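Uncharacterized protein (Aeropyrum pernix, PDB 3P1Z) is uncharacterised but belongs to the tRNA-intron endonuclease family, so it probably binds nucleic acid and may take part in tRNA-intron cleavage. Local coordinates at residues Tyr89-Arg94 against Ile158-Ala163; Gly10-Ala15 against Gly30-Asn35. All blocks are in the same frame, centred on the assembly; numbering follows the deposited sequence.

Interaction 1 of 2, residues Tyr89-Arg94 against Ile158-Ala163; sequences YFDLRR and ITYYEA
Y160 reaches from strand 158-166 to D91 and L92 on helix 83-95, joining helix and mixed sheet in the part of the chain assigned to the catalytic-domain family of tRNA-intron endonucleases. The segments cross at 72° with their axes 10.8 Å apart, so side chains must bridge the interval. D91 and Y160 approach from opposite directions. With CG anti to the backbone N (chi1 -162°), the D91 carboxylate is carried to the ring's edge, where OD2 lies in the ring plane and accepts a hydrogen bond from Y160 OH at 3.1 Å; the two planes are 27° apart. K95 is modelled in a salt bridge with the same oxygen, whose place is not sure, so the fine geometry of both bonds is doubtful. L92 comes in obliquely, its CD2 4.1 Å from Y160 CZ. A valine in place of Y160 lacks both ring and hydroxyl, which would probably leave D91 without this donor and open a gap beside L92. V88 and A150 also touch Y160, and strand 158-166 continues the sheet by pairing with a strand of a neighbouring subunit. I158 adds a lighter contact at the base of the D91 side chain, its CD1 4.1 Å from D91 CB.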
loop_
_atom_site.group_PDB
_atom_site.type_symbol
_atom_site.label_atom_id
_atom_site.label_comp_id
_atom_site.label_asym_id
_atom_site.label_seq_id
_atom_site.Cartn_x
_atom_site.Cartn_y
_atom_site.Cartn_z
ATOM N N TYR A 89 -13.920 16.192 15.951
ATOM C CA TYR A 89 -15.073 16.810 16.567
ATOM C C TYR A 89 -15.261 18.184 15.965
ATOM O O TYR A 89 -16.319 18.488 15.419
ATOM C CB TYR A 89 -14.826 16.944 18.061
ATOM C CG TYR A 89 -16.005 17.421 18.852
ATOM C CD1 TYR A 89 -16.739 16.533 19.622
ATOM C CD2 TYR A 89 -16.381 18.756 18.848
ATOM C CE1 TYR A 89 -17.822 16.961 20.368
ATOM C CE2 TYR A 89 -17.462 19.190 19.589
ATOM C CZ TYR A 89 -18.179 18.284 20.343
ATOM O OH TYR A 89 -19.260 18.680 21.084
ATOM N N PHE A 90 -14.226 19.012 16.060
ATOM C CA PHE A 90 -14.308 20.369 15.536
ATOM C C PHE A 90 -14.801 20.329 14.106
ATOM O O PHE A 90 -15.764 21.007 13.755
ATOM C CB PHE A 90 -12.953 21.072 15.569
ATOM C CG PHE A 90 -12.405 21.287 16.941
ATOM C CD1 PHE A 90 -13.187 21.084 18.059
ATOM C CD2 PHE A 90 -11.105 21.724 17.113
ATOM C CE1 PHE A 90 -12.671 21.278 19.325
ATOM C CE2 PHE A 90 -10.589 21.934 18.375
ATOM C CZ PHE A 90 -11.373 21.711 19.483
ATOM N N ASP A 91 -14.112 19.534 13.289
ATOM C CA ASP A 91 -14.465 19.335 11.894
ATOM C C ASP A 91 -15.951 19.048 11.818
ATOM O O ASP A 91 -16.682 19.696 11.069
ATOM C CB ASP A 91 -13.677 18.154 11.322
ATOM C CG ASP A 91 -13.650 18.136 9.796
ATOM O OD1 ASP A 91 -12.960 18.983 9.189
ATOM O OD2 ASP A 91 -14.308 17.259 9.201
ATOM N N LEU A 92 -16.402 18.086 12.618
ATOM C CA LEU A 92 -17.809 17.706 12.620
ATOM C C LEU A 92 -18.729 18.826 13.106
ATOM O O LEU A 92 -19.819 19.022 12.559
ATOM C CB LEU A 92 -18.028 16.417 13.422
ATOM C CG LEU A 92 -17.486 15.114 12.794
ATOM C CD1 LEU A 92 -17.624 13.943 13.776
ATOM C CD2 LEU A 92 -18.136 14.792 11.431
ATOM N N ARG A 93 -18.300 19.565 14.123
ATOM C CA ARG A 93 -19.066 20.731 14.546
ATOM C C ARG A 93 -19.113 21.741 13.406
ATOM O O ARG A 93 -20.180 22.227 13.049
ATOM C CB ARG A 93 -18.476 21.364 15.807
ATOM C CG ARG A 93 -18.524 20.477 17.054
ATOM C CD ARG A 93 -19.944 20.271 17.596
ATOM N NE ARG A 93 -20.492 21.436 18.284
ATOM C CZ ARG A 93 -21.538 22.145 17.859
ATOM N NH1 ARG A 93 -22.172 21.820 16.738
ATOM N NH2 ARG A 93 -21.958 23.187 18.562
ATOM N N ARG A 94 -17.965 22.028 12.810
ATOM C CA ARG A 94 -17.929 23.000 11.724
ATOM C C ARG A 94 -18.856 22.634 10.558
ATOM O O ARG A 94 -19.397 23.522 9.898
ATOM C CB ARG A 94 -16.496 23.233 11.232
ATOM C CG ARG A 94 -15.487 23.552 12.342
ATOM C CD ARG A 94 -14.247 24.255 11.794
ATOM N NE ARG A 94 -13.071 24.094 12.650
ATOM C CZ ARG A 94 -11.853 24.562 12.357
ATOM N NH1 ARG A 94 -11.645 25.233 11.224
ATOM N NH2 ARG A 94 -10.838 24.363 13.199
ATOM N N ILE A 158 -7.598 14.986 7.917
ATOM C CA ILE A 158 -8.663 14.072 8.289
ATOM C C ILE A 158 -9.387 13.494 7.090
ATOM O O ILE A 158 -9.836 14.220 6.213
ATOM C CB ILE A 158 -9.715 14.776 9.133
ATOM C CG1 ILE A 158 -9.063 15.442 10.345
ATOM C CG2 ILE A 158 -10.812 13.786 9.538
ATOM C CD1 ILE A 158 -10.004 16.331 11.111
ATOM N N THR A 159 -9.523 12.177 7.077
ATOM C CA THR A 159 -10.299 11.499 6.049
ATOM C C THR A 159 -11.440 10.706 6.662
ATOM O O THR A 159 -11.336 10.209 7.781
ATOM C CB THR A 159 -9.434 10.559 5.210
ATOM O OG1 THR A 159 -8.145 11.148 5.032
ATOM C CG2 THR A 159 -10.065 10.370 3.868
ATOM N N TYR A 160 -12.537 10.600 5.930
ATOM C CA TYR A 160 -13.693 9.878 6.438
ATOM C C TYR A 160 -14.064 8.721 5.522
ATOM O O TYR A 160 -14.120 8.871 4.300
ATOM C CB TYR A 160 -14.884 10.817 6.602
ATOM C CG TYR A 160 -14.735 11.828 7.718
ATOM C CD1 TYR A 160 -14.898 11.455 9.054
ATOM C CD2 TYR A 160 -14.453 13.156 7.440
ATOM C CE1 TYR A 160 -14.783 12.375 10.079
ATOM C CE2 TYR A 160 -14.332 14.091 8.464
ATOM C CZ TYR A 160 -14.493 13.694 9.778
ATOM O OH TYR A 160 -14.363 14.613 10.786
ATOM N N TYR A 161 -14.313 7.565 6.127
ATOM C CA TYR A 161 -14.710 6.374 5.388
ATOM C C TYR A 161 -15.753 5.578 6.151
ATOM O O TYR A 161 -15.560 5.220 7.308
ATOM C CB TYR A 161 -13.503 5.475 5.125
ATOM C CG TYR A 161 -12.456 6.091 4.228
ATOM C CD1 TYR A 161 -12.635 6.157 2.852
ATOM C CD2 TYR A 161 -11.281 6.598 4.756
ATOM C CE1 TYR A 161 -11.678 6.717 2.029
ATOM C CE2 TYR A 161 -10.313 7.164 3.937
ATOM C CZ TYR A 161 -10.517 7.224 2.573
ATOM O OH TYR A 161 -9.548 7.787 1.757
ATOM N N GLU A 162 -16.872 5.312 5.501
ATOM C CA GLU A 162 -17.789 4.295 5.981
ATOM C C GLU A 162 -17.050 2.975 5.946
ATOM O O GLU A 162 -16.370 2.672 4.976
ATOM C CB GLU A 162 -18.996 4.216 5.060
ATOM C CG GLU A 162 -20.158 3.464 5.638
ATOM C CD GLU A 162 -21.483 3.947 5.083
ATOM O OE1 GLU A 162 -22.519 3.387 5.490
ATOM O OE2 GLU A 162 -21.490 4.886 4.255
ATOM N N ALA A 163 -17.181 2.188 7.003
ATOM C CA ALA A 163 -16.620 0.837 7.033
ATOM C C ALA A 163 -17.688 -0.187 7.452
ATOM O O ALA A 163 -17.992 -0.328 8.631
ATOM C CB ALA A 163 -15.418 0.788 7.968
#

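Interaction 2 of 2, residues Gly10-Ala15 against Gly30-Asn35; sequences GCKAAA and GSYCRN
The run leading into strand 14-18 packs against the first turns of helix 30-38, with K12 and A13 lying against Y32 and C33. The main element is a CH-pi contact: K12 CB sits over one face of the Y32 ring, 3.8 Å from the centroid and 20° off the ring normal, displaced toward the rim. K12 CG is anti to the carbonyl carbon (chi1 -78°) and the chain is extended beyond it, which carries CD past the rim on that side of the ring, 3.7 Å from Y32 CD1, while the end of the lysine leads away from the helix. With CG anti to the backbone N (chi1 170°), the Y32 ring is turned toward the loop. Both segments belong to the SEN2-like N-terminal family region, where strands 14-18 and 21-26 are antiparallel neighbours in a four-stranded sheet and helix 30-38 follows the second of them. Disulfides bind both partners to their surroundings: C33 to C27, and C11 to C62, while K12 and A13 also make backbone hydrogen bonds with M60 and C62. D29 OD1 accepts hydrogen bonds from S31 OG and Y32 N at the start of the helix. The A13 methyl extends the apolar patch beyond the lysine, approaching the Y32 ring obliquely with CB 3.9 Å from CE2, and standing 4.3 Å from C33 SG.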
loop_
_atom_site.group_PDB
_atom_site.type_symbol
_atom_site.label_atom_id
_atom_site.label_comp_id
_atom_site.label_asym_id
_atom_site.label_seq_id
_atom_site.Cartn_x
_atom_site.Cartn_y
_atom_site.Cartn_z
ATOM N N GLY A 10 -15.502 40.366 22.727
ATOM C CA GLY A 10 -15.306 39.365 21.688
ATOM C C GLY A 10 -15.728 37.944 22.039
ATOM O O GLY A 10 -15.994 37.138 21.146
ATOM N N CYS A 11 -15.769 37.625 23.331
ATOM C CA CYS A 11 -16.279 36.338 23.794
ATOM C C CYS A 11 -17.796 36.437 23.887
ATOM O O CYS A 11 -18.325 37.504 24.190
ATOM C CB CYS A 11 -15.710 36.014 25.172
ATOM S SG CYS A 11 -14.169 36.883 25.533
ATOM N N LYS A 12 -18.499 35.342 23.619
ATOM C CA LYS A 12 -19.941 35.296 23.847
ATOM C C LYS A 12 -20.239 34.558 25.150
ATOM O O LYS A 12 -21.374 34.136 25.380
ATOM C CB LYS A 12 -20.689 34.634 22.680
ATOM C CG LYS A 12 -20.888 35.511 21.459
ATOM C CD LYS A 12 -21.443 34.675 20.325
ATOM C CE LYS A 12 -21.257 35.326 18.963
ATOM N NZ LYS A 12 -21.304 34.319 17.854
ATOM N N ALA A 13 -19.211 34.416 25.991
ATOM C CA ALA A 13 -19.307 33.742 27.294
ATOM C C ALA A 13 -17.926 33.394 27.865
ATOM O O ALA A 13 -16.956 33.241 27.127
ATOM C CB ALA A 13 -20.166 32.492 27.201
ATOM N N ALA A 14 -17.844 33.257 29.185
ATOM C CA ALA A 14 -16.557 33.045 29.860
ATOM C C ALA A 14 -16.615 31.916 30.888
ATOM O O ALA A 14 -17.562 31.826 31.672
ATOM C CB ALA A 14 -16.077 34.336 30.510
ATOM N N ALA A 15 -15.592 31.062 30.883
ATOM C CA ALA A 15 -15.641 29.792 31.613
ATOM C C ALA A 15 -14.341 29.436 32.329
ATOM O O ALA A 15 -13.253 29.758 31.867
ATOM C CB ALA A 15 -16.051 28.658 30.670
ATOM N N GLY A 30 -26.842 36.055 25.016
ATOM C CA GLY A 30 -27.828 35.134 25.538
ATOM C C GLY A 30 -28.152 34.043 24.541
ATOM O O GLY A 30 -28.175 32.865 24.896
ATOM N N SER A 31 -28.400 34.427 23.290
ATOM C CA SER A 31 -28.828 33.464 22.278
ATOM C C SER A 31 -27.811 32.340 22.155
ATOM O O SER A 31 -28.160 31.182 21.912
ATOM C CB SER A 31 -29.024 34.144 20.920
ATOM O OG SER A 31 -27.864 34.867 20.533
ATOM N N TYR A 32 -26.547 32.704 22.332
ATOM C CA TYR A 32 -25.435 31.769 22.223
ATOM C C TYR A 32 -25.533 30.702 23.311
ATOM O O TYR A 32 -25.529 29.503 23.020
ATOM C CB TYR A 32 -24.118 32.540 22.305
ATOM C CG TYR A 32 -22.857 31.715 22.433
ATOM C CD1 TYR A 32 -22.236 31.166 21.312
ATOM C CD2 TYR A 32 -22.259 31.529 23.672
ATOM C CE1 TYR A 32 -21.068 30.432 21.432
ATOM C CE2 TYR A 32 -21.090 30.803 23.803
ATOM C CZ TYR A 32 -20.499 30.254 22.681
ATOM O OH TYR A 32 -19.335 29.532 22.819
ATOM N N CYS A 33 -25.644 31.134 24.559
ATOM C CA CYS A 33 -25.871 30.198 25.654
ATOM C C CYS A 33 -27.166 29.405 25.489
ATOM O O CYS A 33 -27.166 28.177 25.589
ATOM C CB CYS A 33 -25.865 30.911 26.999
ATOM S SG CYS A 33 -24.221 31.030 27.681
ATOM N N ARG A 34 -28.269 30.103 25.235
ATOM C CA ARG A 34 -29.535 29.429 24.979
ATOM C C ARG A 34 -29.370 28.358 23.907
ATOM O O ARG A 34 -29.968 27.288 24.004
ATOM C CB ARG A 34 -30.621 30.432 24.578
ATOM C CG ARG A 34 -31.283 31.139 25.763
ATOM C CD ARG A 34 -32.590 31.825 25.356
ATOM N NE ARG A 34 -32.374 32.792 24.286
ATOM C CZ ARG A 34 -31.773 33.965 24.462
ATOM N NH1 ARG A 34 -31.331 34.312 25.668
ATOM N NH2 ARG A 34 -31.609 34.785 23.432
ATOM N N ASN A 35 -28.562 28.651 22.888
ATOM C CA ASN A 35 -28.256 27.665 21.853
ATOM C C ASN A 35 -27.573 26.460 22.475
ATOM O O ASN A 35 -28.009 25.320 22.294
ATOM C CB ASN A 35 -27.358 28.256 20.755
ATOM C CG ASN A 35 -27.302 27.382 19.505
ATOM O OD1 ASN A 35 -28.325 26.871 19.044
ATOM N ND2 ASN A 35 -26.107 27.219 18.946
#

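Along the chain the two interactions come in series: interaction 2 closes within the first 35 residues, before interaction 1 opens at residue 89. Their centres are 25 Å apart, and the nearest atoms, about 6 Å apart, do not touch. They share no sheet, since 10-15 leads into the antiparallel N-terminal sheet and 158-163 is an outer strand, within this chain, of the mixed C-terminal one. Helix 49-57 lies between them: its E51 bonds Y89 and R93 of helix 83-95, and its Q55 takes a weak hydrogen bond from Y32. Interaction 2 thus lies wholly inside the N-terminal region, whereas interaction 1 joins the C-terminal sheet to the helix that packs against that region.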